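Local structure of succinate dehydrogenase subunit A (Mycolicibacterium smegmatis, 7D6V) at residues E224-A236 with I538-V550. The protein probably oxidises succinate to fumarate as the FAD-bearing subunit of a membrane-bound respiratory complex that passes electrons to quinone. Numbering follows the deposited sequence.
Sequences EYTGDGHALALRA and IDMRNMLLVSECV. With FAD (flavin-adenine dinucleotide), chain D.
Bends at chi3 in both Arg235 (-61°) and Arg541 fold the two guanidinium groups back until they lie flat on each other, centres 3.7 Å apart and planes at 18°. The same bend delivers Arg235 end-on to Asn542: NH1 and NH2 both donate to OD1, at 2.8 and 2.9 Å. Two N-H groups converging on one oxygen hold OD1 in the guanidinium plane of Arg235, and the amide lies nearly coplanar with it, while the backbone O of Ala231 covers the guanidinium face turned from Arg541. Beyond this polar cluster, CD2 of Leu234 meets CD2 of Leu545 at 3.7 Å and SG of Cys549 at 3.6 Å. CG2 of Val546 lies 3.8 Å from CB of His230, next to the Gly227 carbonyl. The carboxylates of Asp228 and Asp539 come close, OD2 to OD1 3.4 Å; Lys39, in a salt bridge with Asp228 and a long, weak ion pair with Asp539, probably eases the repulsion. Asp228 OD2 also takes a weak hydrogen bond from adenine N6A of FAD, while Glu224 OE2 accepts a hydrogen bond from ribose O2B at 2.8 Å. Segment 538-550, crossing helix 230-236 at 76°, thus backs the adenosine end of the FAD pocket in this succinate dehydrogenase/fumarate reductase flavoprotein fold.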
loop_
_atom_site.group_PDB
_atom_site.type_symbol
_atom_site.label_atom_id
_atom_site.label_comp_id
_atom_site.label_asym_id
_atom_site.label_seq_id
_atom_site.Cartn_x
_atom_site.Cartn_y
_atom_site.Cartn_z
ATOM N N GLU A 224 -8.884 -7.109 11.433
ATOM C CA GLU A 224 -8.280 -7.358 12.733
ATOM C C GLU A 224 -8.868 -6.509 13.855
ATOM O O GLU A 224 -8.485 -6.694 15.013
ATOM C CB GLU A 224 -6.770 -7.123 12.651
ATOM C CG GLU A 224 -6.384 -5.675 12.414
ATOM C CD GLU A 224 -4.973 -5.526 11.886
ATOM O OE1 GLU A 224 -4.523 -4.377 11.702
ATOM O OE2 GLU A 224 -4.312 -6.558 11.651
ATOM N N TYR A 225 -9.790 -5.596 13.552
ATOM C CA TYR A 225 -10.345 -4.696 14.565
ATOM C C TYR A 225 -11.547 -5.351 15.244
ATOM O O TYR A 225 -12.690 -4.907 15.138
ATOM C CB TYR A 225 -10.720 -3.360 13.938
ATOM C CG TYR A 225 -9.607 -2.344 13.963
ATOM C CD1 TYR A 225 -8.279 -2.742 13.992
ATOM C CD2 TYR A 225 -9.882 -0.986 13.958
ATOM C CE1 TYR A 225 -7.261 -1.818 14.014
ATOM C CE2 TYR A 225 -8.870 -0.056 13.980
ATOM C CZ TYR A 225 -7.561 -0.475 14.009
ATOM O OH TYR A 225 -6.547 0.452 14.032
ATOM N N THR A 226 -11.262 -6.425 15.977
ATOM C CA THR A 226 -12.291 -7.195 16.660
ATOM C C THR A 226 -12.392 -6.865 18.141
ATOM O O THR A 226 -12.991 -7.635 18.897
ATOM C CB THR A 226 -12.043 -8.694 16.480
ATOM O OG1 THR A 226 -10.802 -9.053 17.098
ATOM C CG2 THR A 226 -11.999 -9.057 15.009
ATOM N N GLY A 227 -11.827 -5.745 18.574
ATOM C CA GLY A 227 -11.884 -5.379 19.970
ATOM C C GLY A 227 -10.918 -6.114 20.865
ATOM O O GLY A 227 -11.045 -6.025 22.091
ATOM N N ASP A 228 -9.968 -6.848 20.296
ATOM C CA ASP A 228 -8.926 -7.467 21.099
ATOM C C ASP A 228 -8.079 -6.385 21.754
ATOM O O ASP A 228 -7.958 -5.266 21.248
ATOM C CB ASP A 228 -8.050 -8.367 20.233
ATOM C CG ASP A 228 -8.813 -9.531 19.646
ATOM O OD1 ASP A 228 -9.797 -9.975 20.269
ATOM O OD2 ASP A 228 -8.430 -10.004 18.558
ATOM N N GLY A 229 -7.491 -6.720 22.891
ATOM C CA GLY A 229 -6.769 -5.719 23.642
ATOM C C GLY A 229 -7.668 -5.069 24.667
ATOM O O GLY A 229 -7.379 -5.128 25.862
ATOM N N HIS A 230 -8.769 -4.464 24.217
ATOM C CA HIS A 230 -9.783 -3.996 25.154
ATOM C C HIS A 230 -10.265 -5.140 26.035
ATOM O O HIS A 230 -10.219 -5.055 27.268
ATOM C CB HIS A 230 -10.960 -3.381 24.395
ATOM C CG HIS A 230 -10.591 -2.216 23.531
ATOM N ND1 HIS A 230 -10.837 -0.912 23.896
ATOM C CD2 HIS A 230 -10.007 -2.160 22.310
ATOM C CE1 HIS A 230 -10.417 -0.102 22.941
ATOM N NE2 HIS A 230 -9.908 -0.835 21.969
ATOM N N ALA A 231 -10.681 -6.244 25.412
ATOM C CA ALA A 231 -11.144 -7.401 26.166
ATOM C C ALA A 231 -10.010 -8.078 26.920
ATOM O O ALA A 231 -10.225 -8.587 28.022
ATOM C CB ALA A 231 -11.825 -8.397 25.232
ATOM N N LEU A 232 -8.802 -8.090 26.352
ATOM C CA LEU A 232 -7.667 -8.702 27.034
ATOM C C LEU A 232 -7.354 -7.984 28.339
ATOM O O LEU A 232 -7.231 -8.615 29.393
ATOM C CB LEU A 232 -6.445 -8.706 26.115
ATOM C CG LEU A 232 -6.329 -9.865 25.127
ATOM C CD1 LEU A 232 -5.175 -9.641 24.171
ATOM C CD2 LEU A 232 -6.163 -11.171 25.868
ATOM N N ALA A 233 -7.233 -6.655 28.290
ATOM C CA ALA A 233 -6.980 -5.885 29.501
ATOM C C ALA A 233 -8.155 -5.967 30.460
ATOM O O ALA A 233 -7.969 -6.032 31.682
ATOM C CB ALA A 233 -6.684 -4.430 29.143
ATOM N N LEU A 234 -9.373 -5.983 29.924
ATOM C CA LEU A 234 -10.551 -6.005 30.775
ATOM C C LEU A 234 -10.653 -7.324 31.536
ATOM O O LEU A 234 -11.038 -7.343 32.710
ATOM C CB LEU A 234 -11.780 -5.743 29.908
ATOM C CG LEU A 234 -13.141 -5.468 30.519
ATOM C CD1 LEU A 234 -13.082 -4.203 31.347
ATOM C CD2 LEU A 234 -14.146 -5.321 29.408
ATOM N N ARG A 235 -10.292 -8.436 30.891
ATOM C CA ARG A 235 -10.276 -9.729 31.568
ATOM C C ARG A 235 -9.038 -9.914 32.438
ATOM O O ARG A 235 -9.077 -10.691 33.398
ATOM C CB ARG A 235 -10.372 -10.865 30.548
ATOM C CG ARG A 235 -11.727 -10.983 29.873
ATOM C CD ARG A 235 -11.868 -12.290 29.105
ATOM N NE ARG A 235 -10.874 -12.426 28.047
ATOM C CZ ARG A 235 -11.105 -12.160 26.768
ATOM N NH1 ARG A 235 -10.140 -12.310 25.873
ATOM N NH2 ARG A 235 -12.298 -11.742 26.381
ATOM N N ALA A 236 -7.938 -9.228 32.124
ATOM C CA ALA A 236 -6.766 -9.289 32.990
ATOM C C ALA A 236 -6.982 -8.504 34.273
ATOM O O ALA A 236 -6.367 -8.814 35.298
ATOM C CB ALA A 236 -5.533 -8.771 32.253
ATOM N N ILE A 538 -13.339 -17.409 18.068
ATOM C CA ILE A 538 -12.537 -16.907 19.179
ATOM C C ILE A 538 -12.719 -15.399 19.342
ATOM O O ILE A 538 -12.872 -14.900 20.461
ATOM C CB ILE A 538 -11.058 -17.285 18.986
ATOM C CG1 ILE A 538 -10.885 -18.800 19.057
ATOM C CG2 ILE A 538 -10.191 -16.617 20.036
ATOM C CD1 ILE A 538 -9.555 -19.275 18.531
ATOM N N ASP A 539 -12.706 -14.653 18.233
ATOM C CA ASP A 539 -12.864 -13.199 18.291
ATOM C C ASP A 539 -14.236 -12.769 18.797
ATOM O O ASP A 539 -14.376 -11.650 19.313
ATOM C CB ASP A 539 -12.633 -12.585 16.910
ATOM C CG ASP A 539 -11.207 -12.739 16.431
ATOM O OD1 ASP A 539 -10.278 -12.599 17.254
ATOM O OD2 ASP A 539 -11.013 -12.983 15.221
ATOM N N MET A 540 -15.251 -13.620 18.636
ATOM C CA MET A 540 -16.610 -13.222 18.978
ATOM C C MET A 540 -16.769 -12.930 20.465
ATOM O O MET A 540 -17.592 -12.092 20.838
ATOM C CB MET A 540 -17.594 -14.303 18.539
ATOM C CG MET A 540 -18.246 -14.041 17.189
ATOM S SD MET A 540 -19.036 -12.428 17.083
ATOM C CE MET A 540 -20.551 -12.747 17.977
ATOM N N ARG A 541 -15.998 -13.593 21.330
ATOM C CA ARG A 541 -16.137 -13.337 22.762
ATOM C C ARG A 541 -15.626 -11.946 23.129
ATOM O O ARG A 541 -16.265 -11.224 23.910
ATOM C CB ARG A 541 -15.428 -14.435 23.564
ATOM C CG ARG A 541 -13.910 -14.372 23.574
ATOM C CD ARG A 541 -13.296 -15.600 24.223
ATOM N NE ARG A 541 -13.393 -15.585 25.679
ATOM C CZ ARG A 541 -12.345 -15.592 26.499
ATOM N NH1 ARG A 541 -11.116 -15.609 26.008
ATOM N NH2 ARG A 541 -12.527 -15.584 27.809
ATOM N N ASN A 542 -14.498 -11.535 22.543
ATOM C CA ASN A 542 -14.014 -10.175 22.733
ATOM C C ASN A 542 -15.001 -9.165 22.172
ATOM O O ASN A 542 -15.260 -8.126 22.792
ATOM C CB ASN A 542 -12.650 -10.004 22.070
ATOM C CG ASN A 542 -11.679 -11.095 22.450
ATOM O OD1 ASN A 542 -11.627 -11.520 23.601
ATOM N ND2 ASN A 542 -10.905 -11.558 21.481
ATOM N N MET A 543 -15.559 -9.455 20.995
ATOM C CA MET A 543 -16.522 -8.532 20.404
ATOM C C MET A 543 -17.758 -8.382 21.284
ATOM O O MET A 543 -18.265 -7.270 21.465
ATOM C CB MET A 543 -16.901 -8.991 18.998
ATOM C CG MET A 543 -15.986 -8.440 17.922
ATOM S SD MET A 543 -16.536 -8.780 16.245
ATOM C CE MET A 543 -15.870 -10.420 15.994
ATOM N N LEU A 544 -18.246 -9.486 21.852
ATOM C CA LEU A 544 -19.417 -9.421 22.722
ATOM C C LEU A 544 -19.128 -8.621 23.986
ATOM O O LEU A 544 -19.955 -7.804 24.413
ATOM C CB LEU A 544 -19.886 -10.831 23.077
ATOM C CG LEU A 544 -20.578 -11.633 21.973
ATOM C CD1 LEU A 544 -20.718 -13.091 22.377
ATOM C CD2 LEU A 544 -21.932 -11.037 21.641
ATOM N N LEU A 545 -17.960 -8.838 24.596
ATOM C CA LEU A 545 -17.609 -8.089 25.800
ATOM C C LEU A 545 -17.519 -6.592 25.512
ATOM O O LEU A 545 -18.058 -5.763 26.261
ATOM C CB LEU A 545 -16.291 -8.617 26.366
ATOM C CG LEU A 545 -15.892 -8.164 27.767
ATOM C CD1 LEU A 545 -16.942 -8.581 28.761
ATOM C CD2 LEU A 545 -14.542 -8.737 28.147
ATOM N N VAL A 546 -16.858 -6.230 24.411
ATOM C CA VAL A 546 -16.703 -4.818 24.076
ATOM C C VAL A 546 -18.052 -4.192 23.743
ATOM O O VAL A 546 -18.320 -3.039 24.103
ATOM C CB VAL A 546 -15.693 -4.655 22.927
ATOM C CG1 VAL A 546 -15.733 -3.247 22.371
ATOM C CG2 VAL A 546 -14.295 -4.988 23.414
ATOM N N SER A 547 -18.925 -4.935 23.056
ATOM C CA SER A 547 -20.251 -4.415 22.743
ATOM C C SER A 547 -21.061 -4.163 24.006
ATOM O O SER A 547 -21.752 -3.142 24.113
ATOM C CB SER A 547 -20.986 -5.381 21.818
ATOM O OG SER A 547 -20.203 -5.685 20.680
ATOM N N GLU A 548 -20.994 -5.082 24.974
ATOM C CA GLU A 548 -21.688 -4.854 26.237
ATOM C C GLU A 548 -21.168 -3.602 26.932
ATOM O O GLU A 548 -21.954 -2.793 27.446
ATOM C CB GLU A 548 -21.540 -6.073 27.148
ATOM C CG GLU A 548 -22.531 -6.114 28.300
ATOM C CD GLU A 548 -22.276 -7.270 29.248
ATOM O OE1 GLU A 548 -22.764 -7.220 30.397
ATOM O OE2 GLU A 548 -21.588 -8.233 28.847
ATOM N N CYS A 549 -19.845 -3.419 26.944
ATOM C CA CYS A 549 -19.273 -2.230 27.573
ATOM C C CYS A 549 -19.761 -0.955 26.893
ATOM O O CYS A 549 -20.161 0.009 27.559
ATOM C CB CYS A 549 -17.747 -2.304 27.539
ATOM S SG CYS A 549 -17.015 -3.241 28.883
ATOM N N VAL A 550 -19.734 -0.939 25.559
ATOM C CA VAL A 550 -20.145 0.246 24.810
ATOM C C VAL A 550 -21.609 0.566 25.081
ATOM O O VAL A 550 -21.977 1.723 25.323
ATOM C CB VAL A 550 -19.882 0.048 23.306
ATOM C CG1 VAL A 550 -20.529 1.157 22.504
ATOM C CG2 VAL A 550 -18.394 0.003 23.032
HETATM P PA FAD D . -3.016 -0.704 14.241
HETATM O O1A FAD D . -1.694 -0.444 13.619
HETATM O O2A FAD D . -4.249 -0.372 13.494
HETATM O O5B FAD D . -3.085 -2.269 14.549
HETATM C C5B FAD D . -2.849 -2.833 15.825
HETATM C C4B FAD D . -2.020 -4.098 15.685
HETATM O O4B FAD D . -2.355 -5.026 16.711
HETATM C C3B FAD D . -2.232 -4.840 14.388
HETATM O O3B FAD D . -0.953 -5.240 13.920
HETATM C C2B FAD D . -2.999 -6.076 14.778
HETATM O O2B FAD D . -2.732 -7.183 13.926
HETATM C C1B FAD D . -2.482 -6.328 16.163
HETATM N N9A FAD D . -3.430 -7.136 16.948
HETATM C C8A FAD D . -4.701 -6.838 17.210
HETATM N N7A FAD D . -5.271 -7.798 17.960
HETATM C C5A FAD D . -4.348 -8.738 18.182
HETATM C C6A FAD D . -4.277 -10.021 18.897
HETATM N N6A FAD D . -5.340 -10.517 19.548
HETATM N N1A FAD D . -3.115 -10.684 18.878
HETATM C C2A FAD D . -2.037 -10.215 18.245
HETATM N N3A FAD D . -2.031 -9.063 17.578
HETATM C C4A FAD D . -3.134 -8.294 17.514
HETATM N N1 FAD D . -5.863 8.764 11.699
HETATM C C2 FAD D . -5.304 9.938 11.343
HETATM O O2 FAD D . -4.747 10.613 12.214
HETATM N N3 FAD D . -5.324 10.411 10.097
HETATM C C4 FAD D . -5.907 9.750 9.106
HETATM O O4 FAD D . -5.912 10.208 7.957
HETATM C C4X FAD D . -6.548 8.457 9.399
HETATM N N5 FAD D . -7.153 7.737 8.443
HETATM C C5X FAD D . -7.723 6.559 8.744
HETATM C C6 FAD D . -8.341 5.827 7.744
HETATM C C7 FAD D . -8.934 4.616 8.044
HETATM C C7M FAD D . -9.609 3.814 6.972
HETATM C C8 FAD D . -8.906 4.104 9.430
HETATM C C8M FAD D . -9.549 2.789 9.756
HETATM C C9 FAD D . -8.288 4.828 10.432
HETATM C C9A FAD D . -7.697 6.039 10.132
HETATM N N10 FAD D . -7.074 6.774 11.143
HETATM C C10 FAD D . -6.486 7.993 10.795
HETATM C "C1'" FAD D . -7.021 6.280 12.514
HETATM C "C2'" FAD D . -5.627 5.735 12.802
HETATM O "O2'" FAD D . -5.099 5.098 11.641
HETATM C "C3'" FAD D . -5.627 4.698 13.911
HETATM O "O3'" FAD D . -6.012 5.332 15.123
HETATM C "C4'" FAD D . -4.239 4.106 14.090
HETATM O "O4'" FAD D . -3.836 3.458 12.892
HETATM C "C5'" FAD D . -4.182 3.091 15.215
HETATM O "O5'" FAD D . -2.912 2.460 15.153
HETATM P P FAD D . -2.448 1.345 16.194
HETATM O O1P FAD D . -0.972 1.216 16.063
HETATM O O2P FAD D . -3.020 1.644 17.533
HETATM O O3P FAD D . -3.146 -0.010 15.681
#